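PDB 6GGR: bacteriophage virulence determinant from Salmonella enterica subsp. enterica serovar Typhimurium str. 14028S, which probably acts as a zinc metalloprotease of the PipA family of Salmonella effectors, injected into host cells to cleave NF-kappaB subunits. Local coordinates for residues Glu41-Pro53 / Tyr67-Glu79. Numbering follows the deposited sequence.
Sequences EPMCLAEYLISGP and YDECREVLSRILE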
# COMPACT_ATOMS: atom_id res chain seq x y z
N GLU B 41 -26.47 -4.68 17.53
CA GLU B 41 -25.77 -5.03 18.76
C GLU B 41 -24.27 -5.01 18.51
O GLU B 41 -23.78 -5.79 17.68
CB GLU B 41 -26.21 -6.40 19.25
CG GLU B 41 -26.21 -6.54 20.77
CD GLU B 41 -24.84 -6.85 21.34
OE1 GLU B 41 -24.19 -7.80 20.83
OE2 GLU B 41 -24.41 -6.16 22.28
N PRO B 42 -23.50 -4.15 19.19
CA PRO B 42 -22.06 -4.03 18.87
C PRO B 42 -21.29 -5.34 18.89
O PRO B 42 -20.44 -5.56 18.01
CB PRO B 42 -21.55 -3.07 19.95
CG PRO B 42 -22.72 -2.23 20.28
CD PRO B 42 -23.92 -3.15 20.18
N MET B 43 -21.53 -6.22 19.86
CA MET B 43 -20.75 -7.44 19.98
C MET B 43 -21.05 -8.46 18.89
O MET B 43 -20.48 -9.55 18.92
CB MET B 43 -20.97 -8.07 21.36
CG MET B 43 -20.07 -7.48 22.44
SD MET B 43 -20.63 -7.86 24.12
CE MET B 43 -21.89 -6.61 24.34
N CYS B 44 -21.91 -8.13 17.92
CA CYS B 44 -22.18 -8.99 16.78
C CYS B 44 -21.71 -8.39 15.46
O CYS B 44 -21.92 -9.01 14.41
CB CYS B 44 -23.68 -9.31 16.69
SG CYS B 44 -24.32 -10.27 18.08
N LEU B 45 -21.08 -7.22 15.49
CA LEU B 45 -20.67 -6.56 14.25
C LEU B 45 -19.61 -7.37 13.51
O LEU B 45 -19.61 -7.41 12.27
CB LEU B 45 -20.14 -5.16 14.56
CG LEU B 45 -21.11 -4.19 15.24
CD1 LEU B 45 -20.35 -2.98 15.75
CD2 LEU B 45 -22.20 -3.77 14.28
N ALA B 46 -18.70 -8.01 14.25
CA ALA B 46 -17.66 -8.81 13.61
C ALA B 46 -18.27 -9.93 12.77
O ALA B 46 -17.90 -10.13 11.61
CB ALA B 46 -16.72 -9.39 14.67
N GLU B 47 -19.22 -10.68 13.35
CA GLU B 47 -19.90 -11.72 12.60
C GLU B 47 -20.64 -11.14 11.40
O GLU B 47 -20.73 -11.78 10.34
CB GLU B 47 -20.88 -12.48 13.51
CG GLU B 47 -20.25 -13.64 14.26
CD GLU B 47 -21.17 -14.22 15.32
OE1 GLU B 47 -22.40 -14.13 15.16
OE2 GLU B 47 -20.65 -14.76 16.32
N TYR B 48 -21.18 -9.93 11.54
CA TYR B 48 -21.90 -9.31 10.44
C TYR B 48 -20.96 -8.92 9.30
O TYR B 48 -21.37 -8.93 8.14
CB TYR B 48 -22.66 -8.07 10.93
CG TYR B 48 -23.72 -8.33 11.99
CD1 TYR B 48 -24.13 -9.62 12.29
CD2 TYR B 48 -24.30 -7.28 12.68
CE1 TYR B 48 -25.09 -9.86 13.26
CE2 TYR B 48 -25.27 -7.51 13.65
CZ TYR B 48 -25.65 -8.80 13.93
OH TYR B 48 -26.61 -9.04 14.89
N LEU B 49 -19.71 -8.58 9.62
CA LEU B 49 -18.77 -8.13 8.60
C LEU B 49 -17.93 -9.27 8.03
O LEU B 49 -17.63 -9.28 6.84
CB LEU B 49 -17.85 -7.05 9.18
CG LEU B 49 -16.86 -6.39 8.22
CD1 LEU B 49 -17.55 -5.38 7.32
CD2 LEU B 49 -15.72 -5.74 8.98
N ILE B 50 -17.55 -10.25 8.86
CA ILE B 50 -16.58 -11.27 8.50
C ILE B 50 -17.26 -12.63 8.47
O ILE B 50 -17.96 -13.01 9.42
CB ILE B 50 -15.39 -11.29 9.49
CG1 ILE B 50 -14.77 -9.89 9.61
CG2 ILE B 50 -14.35 -12.31 9.06
CD1 ILE B 50 -14.36 -9.25 8.29
N SER B 51 -17.04 -13.37 7.38
CA SER B 51 -17.53 -14.75 7.28
C SER B 51 -16.48 -15.75 7.75
O SER B 51 -16.77 -16.62 8.57
CB SER B 51 -17.93 -15.07 5.84
OG SER B 51 -16.79 -15.10 4.99
N GLY B 52 -15.26 -15.64 7.23
CA GLY B 52 -14.18 -16.50 7.63
C GLY B 52 -12.85 -16.00 7.11
O GLY B 52 -12.75 -14.95 6.47
N PRO B 53 -11.78 -16.76 7.37
CA PRO B 53 -10.46 -16.38 6.85
C PRO B 53 -10.41 -16.51 5.34
O PRO B 53 -11.13 -17.31 4.73
CB PRO B 53 -9.50 -17.37 7.52
CG PRO B 53 -10.30 -18.11 8.55
CD PRO B 53 -11.74 -17.97 8.20
N TYR B 67 -5.69 -15.32 12.37
CA TYR B 67 -7.09 -14.96 12.17
C TYR B 67 -7.76 -14.60 13.49
O TYR B 67 -8.38 -13.54 13.62
CB TYR B 67 -7.83 -16.10 11.47
CG TYR B 67 -9.32 -15.88 11.33
CD1 TYR B 67 -9.84 -15.22 10.22
CD2 TYR B 67 -10.21 -16.36 12.28
CE1 TYR B 67 -11.20 -15.02 10.08
CE2 TYR B 67 -11.57 -16.17 12.15
CZ TYR B 67 -12.06 -15.50 11.05
OH TYR B 67 -13.42 -15.31 10.91
N ASP B 68 -7.63 -15.47 14.49
CA ASP B 68 -8.25 -15.21 15.78
C ASP B 68 -7.68 -13.94 16.42
O ASP B 68 -8.42 -13.15 17.02
CB ASP B 68 -8.06 -16.41 16.71
CG ASP B 68 -8.87 -17.62 16.26
OD1 ASP B 68 -10.03 -17.44 15.82
OD2 ASP B 68 -8.35 -18.75 16.34
N GLU B 69 -6.37 -13.73 16.30
CA GLU B 69 -5.75 -12.54 16.86
C GLU B 69 -6.31 -11.28 16.22
O GLU B 69 -6.71 -10.33 16.91
CB GLU B 69 -4.23 -12.60 16.68
CG GLU B 69 -3.56 -13.67 17.52
CD GLU B 69 -2.16 -14.02 17.04
OE1 GLU B 69 -1.69 -13.41 16.06
OE2 GLU B 69 -1.53 -14.91 17.64
N CYS B 70 -6.36 -11.25 14.88
CA CYS B 70 -6.83 -10.06 14.19
C CYS B 70 -8.33 -9.87 14.37
O CYS B 70 -8.81 -8.74 14.51
CB CYS B 70 -6.47 -10.14 12.70
SG CYS B 70 -4.70 -9.90 12.36
N ARG B 71 -9.10 -10.96 14.37
CA ARG B 71 -10.55 -10.85 14.55
C ARG B 71 -10.90 -10.31 15.93
O ARG B 71 -11.82 -9.50 16.08
CB ARG B 71 -11.22 -12.20 14.32
CG ARG B 71 -12.72 -12.08 14.07
CD ARG B 71 -13.48 -13.36 14.38
NE ARG B 71 -14.91 -13.19 14.14
CZ ARG B 71 -15.78 -12.75 15.04
NH1 ARG B 71 -15.39 -12.43 16.26
NH2 ARG B 71 -17.06 -12.63 14.71
N GLU B 72 -10.19 -10.78 16.96
CA GLU B 72 -10.42 -10.26 18.31
C GLU B 72 -10.21 -8.75 18.35
O GLU B 72 -11.03 -8.02 18.91
CB GLU B 72 -9.49 -10.98 19.29
CG GLU B 72 -9.73 -10.63 20.76
CD GLU B 72 -8.87 -9.48 21.25
OE1 GLU B 72 -7.71 -9.37 20.81
OE2 GLU B 72 -9.36 -8.69 22.08
N VAL B 73 -9.11 -8.28 17.76
CA VAL B 73 -8.84 -6.84 17.72
C VAL B 73 -9.90 -6.13 16.89
O VAL B 73 -10.42 -5.08 17.27
CB VAL B 73 -7.42 -6.58 17.18
CG1 VAL B 73 -7.18 -5.08 16.97
CG2 VAL B 73 -6.39 -7.15 18.14
N LEU B 74 -10.23 -6.70 15.72
CA LEU B 74 -11.24 -6.08 14.86
C LEU B 74 -12.57 -5.96 15.59
O LEU B 74 -13.27 -4.95 15.45
CB LEU B 74 -11.40 -6.89 13.58
CG LEU B 74 -12.48 -6.41 12.60
CD1 LEU B 74 -12.26 -4.96 12.21
CD2 LEU B 74 -12.52 -7.28 11.37
N SER B 75 -12.94 -6.97 16.37
CA SER B 75 -14.21 -6.94 17.08
C SER B 75 -14.24 -5.82 18.11
O SER B 75 -15.25 -5.11 18.24
CB SER B 75 -14.47 -8.29 17.75
OG SER B 75 -15.69 -8.28 18.47
N ARG B 76 -13.16 -5.64 18.87
CA ARG B 76 -13.10 -4.55 19.83
C ARG B 76 -13.28 -3.20 19.14
O ARG B 76 -14.09 -2.37 19.58
CB ARG B 76 -11.77 -4.57 20.58
CG ARG B 76 -11.47 -5.84 21.36
CD ARG B 76 -10.21 -5.69 22.20
NE ARG B 76 -9.04 -5.36 21.39
CZ ARG B 76 -8.62 -4.13 21.12
NH1 ARG B 76 -9.27 -3.07 21.58
NH2 ARG B 76 -7.53 -3.94 20.38
N ILE B 77 -12.54 -2.98 18.05
CA ILE B 77 -12.57 -1.69 17.37
C ILE B 77 -13.95 -1.43 16.78
O ILE B 77 -14.47 -0.31 16.87
CB ILE B 77 -11.46 -1.65 16.31
CG1 ILE B 77 -10.09 -1.57 17.00
CG2 ILE B 77 -11.65 -0.47 15.35
CD1 ILE B 77 -8.91 -1.81 16.09
N LEU B 78 -14.55 -2.44 16.15
CA LEU B 78 -15.91 -2.30 15.64
C LEU B 78 -16.87 -1.93 16.76
O LEU B 78 -17.71 -1.04 16.61
CB LEU B 78 -16.36 -3.60 14.97
CG LEU B 78 -15.69 -3.96 13.64
CD1 LEU B 78 -16.02 -5.40 13.27
CD2 LEU B 78 -16.14 -3.01 12.54
N GLU B 79 -16.76 -2.62 17.90
CA GLU B 79 -17.63 -2.34 19.04
C GLU B 79 -17.46 -0.90 19.52
O GLU B 79 -18.45 -0.19 19.73
CB GLU B 79 -17.33 -3.34 20.16
CG GLU B 79 -18.05 -3.09 21.46
CD GLU B 79 -17.85 -4.22 22.46
OE1 GLU B 79 -16.85 -4.96 22.32
OE2 GLU B 79 -18.69 -4.37 23.37
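With CG of Tyr67 lying trans to the backbone N (chi1 174°), the phenol is carried out from helix 64-84 to meet Pro53; one turn on, Arg71 has a similar first torsion (chi1 -162°) and an extended chain to NE, which lays its guanidinium against Ala46 and Glu47. Pro53 sits over one face of the Tyr67 ring in a CH-pi contact, CG 3.6 Å from the ring centroid, while the hydroxyl end passes Gly52 CA and CG2 of Ile50. On Arg71 the methyl of Ala46 covers one guanidinium face, CB 3.3 Å from NH2. The same NH2 lies 3.2 Å from the backbone N of Glu47, but both are donors and do not bond. The carboxylate of Glu47 probably adds a longer-range attraction: OE2 is 4.5 Å from Arg71 NH2 and well out of the guanidinium plane.

In this PipA-family protein the contact packs a short helix, and the strand and turn that follow it, on helix 64-84. Helix 45-49 runs across the 67-79 part, their N-to-C directions 113° apart and their axes 9.4 Å apart at closest approach, and small Ala46 comes down over Ser75. Backbone bonds of Ser51 to Trp107 and Gly52 to Leu109 tie the following residues to strand 107-111. Apolar side chains fill the buried flank. Leu74 and Ile50 meet tip to tip, CD2 to CG1 3.9 Å; Leu78 CD1 reaches Ala46 CA at 3.8 Å and also touches Leu49, while its CB faces Leu45. Phe164 of helix 160-173, the helix that carries the zinc-binding His166 and His170, although this chain holds no zinc, packs on Leu74. Beyond Leu45 the contact becomes more exposed: the aliphatic part of Glu79 lies against Pro42, and its carboxylate OE2 comes 3.5 Å from Met43 CG.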